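Local coordinates for protein uronate isomerase (Bacillus halodurans C-125, PDB 3HKA) that probably interconverts D-glucuronate and D-fructuronate as a zinc-binding uronate isomerase of the amidohydrolase superfamily, at residues A[170-175]-A[220-225]; A[256-261]-A[320-325]. All coordinates share one frame; numbering follows the deposited sequence.

Interaction 1: residues A[170-175]-A[220-225]; sequences RLDPLL and MAVSLP. With FIX (D-fructuronic acid), chain D.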
loop_
_atom_site.group_PDB
_atom_site.type_symbol
_atom_site.label_atom_id
_atom_site.label_comp_id
_atom_site.label_asym_id
_atom_site.label_seq_id
_atom_site.Cartn_x
_atom_site.Cartn_y
_atom_site.Cartn_z
ATOM N N ARG A 170 -2.018 -3.540 -31.188
ATOM C CA ARG A 170 -1.143 -2.741 -30.324
ATOM C C ARG A 170 -0.689 -1.497 -31.094
ATOM O O ARG A 170 -0.195 -1.609 -32.220
ATOM C CB ARG A 170 0.060 -3.581 -29.894
ATOM C CG ARG A 170 0.941 -2.939 -28.846
ATOM C CD ARG A 170 0.166 -2.599 -27.568
ATOM N NE ARG A 170 1.087 -2.071 -26.572
ATOM C CZ ARG A 170 1.593 -2.776 -25.569
ATOM N NH1 ARG A 170 1.254 -4.045 -25.402
ATOM N NH2 ARG A 170 2.490 -2.223 -24.767
ATOM N N LEU A 171 -0.830 -0.320 -30.477
ATOM C CA LEU A 171 -0.510 0.938 -31.149
ATOM C C LEU A 171 0.488 1.905 -30.503
ATOM O O LEU A 171 0.502 3.087 -30.848
ATOM C CB LEU A 171 -1.820 1.694 -31.402
ATOM C CG LEU A 171 -2.887 0.940 -32.209
ATOM C CD1 LEU A 171 -4.250 1.618 -32.064
ATOM C CD2 LEU A 171 -2.462 0.888 -33.674
ATOM N N ASP A 172 1.322 1.428 -29.589
ATOM C CA ASP A 172 2.288 2.311 -28.930
ATOM C C ASP A 172 3.047 3.252 -29.873
ATOM O O ASP A 172 3.153 4.453 -29.613
ATOM C CB ASP A 172 3.289 1.481 -28.121
ATOM C CG ASP A 172 2.652 0.822 -26.913
ATOM O OD1 ASP A 172 1.454 0.478 -26.998
ATOM O OD2 ASP A 172 3.349 0.638 -25.888
ATOM N N PRO A 173 3.582 2.720 -30.986
ATOM C CA PRO A 173 4.325 3.558 -31.933
ATOM C C PRO A 173 3.500 4.711 -32.497
ATOM O O PRO A 173 3.998 5.821 -32.657
ATOM C CB PRO A 173 4.743 2.563 -33.022
ATOM C CG PRO A 173 4.835 1.262 -32.283
ATOM C CD PRO A 173 3.597 1.310 -31.414
ATOM N N LEU A 174 2.238 4.440 -32.799
ATOM C CA LEU A 174 1.355 5.453 -33.354
ATOM C C LEU A 174 1.021 6.556 -32.354
ATOM O O LEU A 174 1.130 7.743 -32.664
ATOM C CB LEU A 174 0.052 4.804 -33.830
ATOM C CG LEU A 174 -1.005 5.751 -34.403
ATOM C CD1 LEU A 174 -0.464 6.407 -35.667
ATOM C CD2 LEU A 174 -2.280 4.974 -34.705
ATOM N N LEU A 175 0.621 6.151 -31.152
ATOM C CA LEU A 175 0.226 7.095 -30.112
ATOM C C LEU A 175 1.344 7.789 -29.345
ATOM O O LEU A 175 1.244 8.978 -29.052
ATOM C CB LEU A 175 -0.712 6.403 -29.115
ATOM C CG LEU A 175 -2.196 6.280 -29.483
ATOM C CD1 LEU A 175 -2.362 5.602 -30.826
ATOM C CD2 LEU A 175 -2.918 5.490 -28.396
ATOM N N MET A 220 -8.097 -2.790 -29.134
ATOM C CA MET A 220 -6.922 -2.019 -29.519
ATOM C C MET A 220 -6.239 -1.707 -28.193
ATOM O O MET A 220 -6.915 -1.511 -27.182
ATOM C CB MET A 220 -7.325 -0.734 -30.241
ATOM C CG MET A 220 -7.856 -0.976 -31.651
ATOM S SD MET A 220 -8.196 0.536 -32.564
ATOM C CE MET A 220 -9.890 0.901 -32.008
ATOM N N ALA A 221 -4.911 -1.663 -28.180
ATOM C CA ALA A 221 -4.201 -1.423 -26.931
ATOM C C ALA A 221 -3.002 -0.486 -27.016
ATOM O O ALA A 221 -2.453 -0.238 -28.096
ATOM C CB ALA A 221 -3.760 -2.755 -26.345
ATOM N N VAL A 222 -2.599 0.024 -25.855
ATOM C CA VAL A 222 -1.453 0.918 -25.758
ATOM C C VAL A 222 -0.945 0.924 -24.319
ATOM O O VAL A 222 -1.737 0.819 -23.379
ATOM C CB VAL A 222 -1.831 2.369 -26.163
ATOM C CG1 VAL A 222 -2.752 2.991 -25.114
ATOM C CG2 VAL A 222 -0.571 3.215 -26.328
ATOM N N SER A 223 0.373 0.999 -24.143
ATOM C CA SER A 223 0.937 1.073 -22.800
ATOM C C SER A 223 1.279 2.550 -22.680
ATOM O O SER A 223 1.737 3.164 -23.643
ATOM C CB SER A 223 2.181 0.180 -22.646
ATOM O OG SER A 223 3.293 0.657 -23.373
ATOM N N LEU A 224 1.035 3.123 -21.509
ATOM C CA LEU A 224 1.248 4.548 -21.304
ATOM C C LEU A 224 2.124 4.893 -20.106
ATOM O O LEU A 224 2.227 4.123 -19.152
ATOM C CB LEU A 224 -0.121 5.221 -21.177
ATOM C CG LEU A 224 -1.042 4.997 -22.382
ATOM C CD1 LEU A 224 -2.509 5.214 -21.986
ATOM C CD2 LEU A 224 -0.642 5.943 -23.506
ATOM N N PRO A 225 2.764 6.072 -20.137
ATOM C CA PRO A 225 3.642 6.515 -19.046
ATOM C C PRO A 225 2.875 7.018 -17.823
ATOM O O PRO A 225 1.688 7.295 -17.909
ATOM C CB PRO A 225 4.457 7.625 -19.701
ATOM C CG PRO A 225 3.438 8.276 -20.584
ATOM C CD PRO A 225 2.723 7.080 -21.215
HETATM O O1A FIX D . 2.594 -5.312 -22.939
HETATM C C1 FIX D . 3.477 -4.556 -22.467
HETATM O O1B FIX D . 3.762 -3.421 -22.889
HETATM C C2 FIX D . 4.282 -5.071 -21.256
HETATM O O2 FIX D . 3.541 -6.111 -20.607
HETATM C C3 FIX D . 5.673 -5.578 -21.714
HETATM O O3 FIX D . 6.358 -4.499 -22.386
HETATM C C4 FIX D . 6.632 -6.076 -20.592
HETATM O O4 FIX D . 7.972 -6.211 -21.101
HETATM C C5 FIX D . 6.202 -7.441 -19.984
HETATM O O5 FIX D . 5.683 -8.317 -20.685
HETATM C C6 FIX D . 6.423 -7.715 -18.502
HETATM O O6 FIX D . 5.524 -8.705 -18.014
#

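Interaction 2: residues A[256-261]-A[320-325]; sequences AMMIGV and MIFGCW. With FIX (D-fructuronic acid), chain D.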
loop_
_atom_site.group_PDB
_atom_site.type_symbol
_atom_site.label_atom_id
_atom_site.label_comp_id
_atom_site.label_asym_id
_atom_site.label_seq_id
_atom_site.Cartn_x
_atom_site.Cartn_y
_atom_site.Cartn_z
ATOM N N ALA A 256 -7.844 -0.815 -24.702
ATOM C CA ALA A 256 -7.080 -1.247 -23.543
ATOM C C ALA A 256 -5.924 -0.305 -23.261
ATOM O O ALA A 256 -5.122 -0.011 -24.152
ATOM C CB ALA A 256 -6.555 -2.652 -23.762
ATOM N N MET A 257 -5.848 0.168 -22.020
ATOM C CA MET A 257 -4.778 1.067 -21.601
ATOM C C MET A 257 -3.994 0.424 -20.458
ATOM O O MET A 257 -4.568 0.041 -19.436
ATOM C CB MET A 257 -5.346 2.416 -21.134
ATOM C CG MET A 257 -6.183 3.140 -22.176
ATOM S SD MET A 257 -6.798 4.743 -21.596
ATOM C CE MET A 257 -8.186 4.226 -20.624
ATOM N N MET A 258 -2.682 0.294 -20.645
ATOM C CA MET A 258 -1.811 -0.277 -19.624
ATOM C C MET A 258 -0.957 0.911 -19.191
ATOM O O MET A 258 0.019 1.282 -19.841
ATOM C CB MET A 258 -0.980 -1.411 -20.226
ATOM C CG MET A 258 -1.845 -2.368 -21.041
ATOM S SD MET A 258 -1.196 -4.038 -21.214
ATOM C CE MET A 258 -0.158 -3.845 -22.587
ATOM N N ILE A 259 -1.356 1.507 -18.078
ATOM C CA ILE A 259 -0.725 2.722 -17.579
ATOM C C ILE A 259 0.296 2.587 -16.464
ATOM O O ILE A 259 0.111 1.809 -15.529
ATOM C CB ILE A 259 -1.829 3.692 -17.112
ATOM C CG1 ILE A 259 -2.810 3.922 -18.266
ATOM C CG2 ILE A 259 -1.221 5.004 -16.623
ATOM C CD1 ILE A 259 -4.178 4.398 -17.843
ATOM N N GLY A 260 1.373 3.366 -16.570
ATOM C CA GLY A 260 2.380 3.360 -15.524
ATOM C C GLY A 260 3.812 3.007 -15.876
ATOM O O GLY A 260 4.686 3.101 -15.015
ATOM N N VAL A 261 4.074 2.613 -17.118
ATOM C CA VAL A 261 5.435 2.236 -17.489
ATOM C C VAL A 261 6.315 3.414 -17.917
ATOM O O VAL A 261 5.914 4.233 -18.737
ATOM C CB VAL A 261 5.431 1.148 -18.614
ATOM C CG1 VAL A 261 4.740 1.681 -19.867
ATOM C CG2 VAL A 261 6.862 0.709 -18.930
ATOM N N MET A 320 -13.457 -1.967 -17.485
ATOM C CA MET A 320 -13.240 -3.335 -17.047
ATOM C C MET A 320 -11.771 -3.372 -16.677
ATOM O O MET A 320 -10.922 -3.097 -17.520
ATOM C CB MET A 320 -13.520 -4.332 -18.177
ATOM C CG MET A 320 -13.192 -5.787 -17.819
ATOM S SD MET A 320 -13.966 -6.387 -16.287
ATOM C CE MET A 320 -15.691 -6.512 -16.799
ATOM N N ILE A 321 -11.458 -3.667 -15.421
ATOM C CA ILE A 321 -10.059 -3.721 -15.031
ATOM C C ILE A 321 -9.594 -5.155 -15.130
ATOM O O ILE A 321 -10.369 -6.093 -14.903
ATOM C CB ILE A 321 -9.816 -3.175 -13.601
ATOM C CG1 ILE A 321 -10.577 -3.998 -12.565
ATOM C CG2 ILE A 321 -10.235 -1.709 -13.542
ATOM C CD1 ILE A 321 -10.304 -3.554 -11.131
ATOM N N PHE A 322 -8.329 -5.329 -15.485
ATOM C CA PHE A 322 -7.796 -6.668 -15.647
ATOM C C PHE A 322 -6.371 -6.822 -15.166
ATOM O O PHE A 322 -5.603 -5.859 -15.129
ATOM C CB PHE A 322 -7.861 -7.064 -17.128
ATOM C CG PHE A 322 -6.871 -6.331 -17.995
ATOM C CD1 PHE A 322 -5.608 -6.870 -18.241
ATOM C CD2 PHE A 322 -7.190 -5.097 -18.553
ATOM C CE1 PHE A 322 -4.680 -6.196 -19.030
ATOM C CE2 PHE A 322 -6.265 -4.409 -19.347
ATOM C CZ PHE A 322 -5.005 -4.962 -19.586
ATOM N N GLY A 323 -6.056 -8.061 -14.805
ATOM C CA GLY A 323 -4.732 -8.471 -14.377
ATOM C C GLY A 323 -3.917 -7.755 -13.320
ATOM O O GLY A 323 -4.271 -6.684 -12.824
ATOM N N CYS A 324 -2.815 -8.414 -12.972
ATOM C CA CYS A 324 -1.827 -7.931 -12.012
ATOM C C CYS A 324 -0.598 -7.853 -12.904
ATOM O O CYS A 324 0.195 -8.791 -13.023
ATOM C CB CYS A 324 -1.644 -8.943 -10.889
ATOM S SG CYS A 324 -3.195 -9.259 -10.004
ATOM N N TRP A 325 -0.481 -6.706 -13.552
ATOM C CA TRP A 325 0.558 -6.441 -14.522
ATOM C C TRP A 325 2.011 -6.239 -14.110
ATOM O O TRP A 325 2.328 -5.413 -13.252
ATOM C CB TRP A 325 0.101 -5.239 -15.364
ATOM C CG TRP A 325 0.961 -4.903 -16.541
ATOM C CD1 TRP A 325 1.578 -5.780 -17.391
ATOM C CD2 TRP A 325 1.221 -3.591 -17.061
ATOM N NE1 TRP A 325 2.197 -5.094 -18.412
ATOM C CE2 TRP A 325 1.995 -3.750 -18.231
ATOM C CE3 TRP A 325 0.869 -2.296 -16.652
ATOM C CZ2 TRP A 325 2.428 -2.660 -18.998
ATOM C CZ3 TRP A 325 1.297 -1.210 -17.417
ATOM C CH2 TRP A 325 2.070 -1.403 -18.576
HETATM O O1A FIX D . 2.594 -5.312 -22.939
HETATM C C1 FIX D . 3.477 -4.556 -22.467
HETATM O O1B FIX D . 3.762 -3.421 -22.889
HETATM C C2 FIX D . 4.282 -5.071 -21.256
HETATM O O2 FIX D . 3.541 -6.111 -20.607
HETATM C C3 FIX D . 5.673 -5.578 -21.714
HETATM O O3 FIX D . 6.358 -4.499 -22.386
HETATM C C4 FIX D . 6.632 -6.076 -20.592
HETATM O O4 FIX D . 7.972 -6.211 -21.101
HETATM C C5 FIX D . 6.202 -7.441 -19.984
HETATM O O5 FIX D . 5.683 -8.317 -20.685
HETATM C C6 FIX D . 6.423 -7.715 -18.502
HETATM O O6 FIX D . 5.524 -8.705 -18.014
#

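Interaction 1: residues A[170-175]-A[220-225]
Both carboxylate oxygens of Asp-172 accept two hydrogen bonds each, one from Arg-170 and one from Ser-223. The guanidinium grips the carboxylate side-on: NE of Arg-170 lies 2.6 Å from OD1 of Asp-172, while NH2 bonds OD2. These N-H groups meet the oxygens from above the carboxylate plane, while the acid lies in the guanidinium plane, at its edge. Ser-223 N bonds OD1 of Asp-172 at 3.1 Å, on the opposite face of that carboxylate from Arg-170 NE. Ser-223 OG donates to OD2 of Asp-172 at 2.5 Å, on the syn side. This OG sits between the backbone N and the carbonyl carbon (chi1 70°), which points the hydroxyl at OD2. Asp-172 thus fixes the rotation of the guanidinium, whose NH1 and NH2 hold the substrate carboxylate. NH2 of Arg-170 reaches O1B of D-fructuronate at 2.6 Å, and NH1 reaches O1A at 3.1 Å. Both bonds are nearly straight. Leu-171 N bonds Ala-221 O at 2.9 Å. CD2 of Leu-175 packs on CG2 of Val-222 at 3.9 Å. The parallel pairing of Arg-170 with Ala-221 belongs to the amidohydrolase barrel. Arg-170 binds the ligand carboxylate in the substrate pocket, with Asp-172 as its second-shell partner.

Interaction 2: residues A[256-261]-A[320-325]
Met-258 packs over one face of the Trp-325 indole, a CH-pi and Met-aromatic contact in the amidohydrolase barrel. Residues 256-261 and 320-325 are not paired as strands here, and no hydrogen bond joins them. The tight part is CB of Met-258, which stands 3.7 Å from the centroid of the Trp-325 six-membered ring. SD of Met-258 lies above the face of the Trp-325 five-membered ring, 4.7 Å from its centroid. The indole is swung over Met-258 by a chi1 of -173°, which sets its CG anti to the backbone N. Ile-259 O meets the rim of the indole at CZ3, near the ring plane.

The looser part lies to both sides. Val-261 CB comes obliquely to CH2 of Trp-325 at 4.2 Å. SD of Met-258 also meets the edge of the Phe-322 ring at CZ, again 4.2 Å away. Even this looser packing is buried. Asp-355 of the zinc site touches Trp-325.

On the pocket side the bound sugar acid meets both Met-258 and Trp-325. CE of Met-258 approaches O1A of D-fructuronate at 3.1 Å. Replacing the indole by an alanine here is likely to leave O2 of D-fructuronate without its N-H donor and to open a gap over Met-258. In the deposited complex, Trp-325 NE1 donates to O2 of D-fructuronate at 2.8 Å, with an N-H...O angle of 174°.

How the interactions relate
From the N terminus, interaction 1 comes first. It closes a loop of 44 mainly helical residues between 170-175 and 220-225. Interaction 2 then closes a longer loop, between 256-261 and 320-325, which contains strand 296-300. The two loops follow in series and neither nest nor cross. Strands 220-224 and 255-262 are neighbours in the same sheet, and this joins the contacts. Leu-224 N probably bonds Met-258 O at 2.7 Å, and Met-220 O probably receives Ala-256 N. Met-258 CE also packs on Arg-170 NH1. Together the contacts tie strands 169-170, 220-224 and 255-262 and the loop after 319-321 round one bound D-fructuronate, beside the zinc.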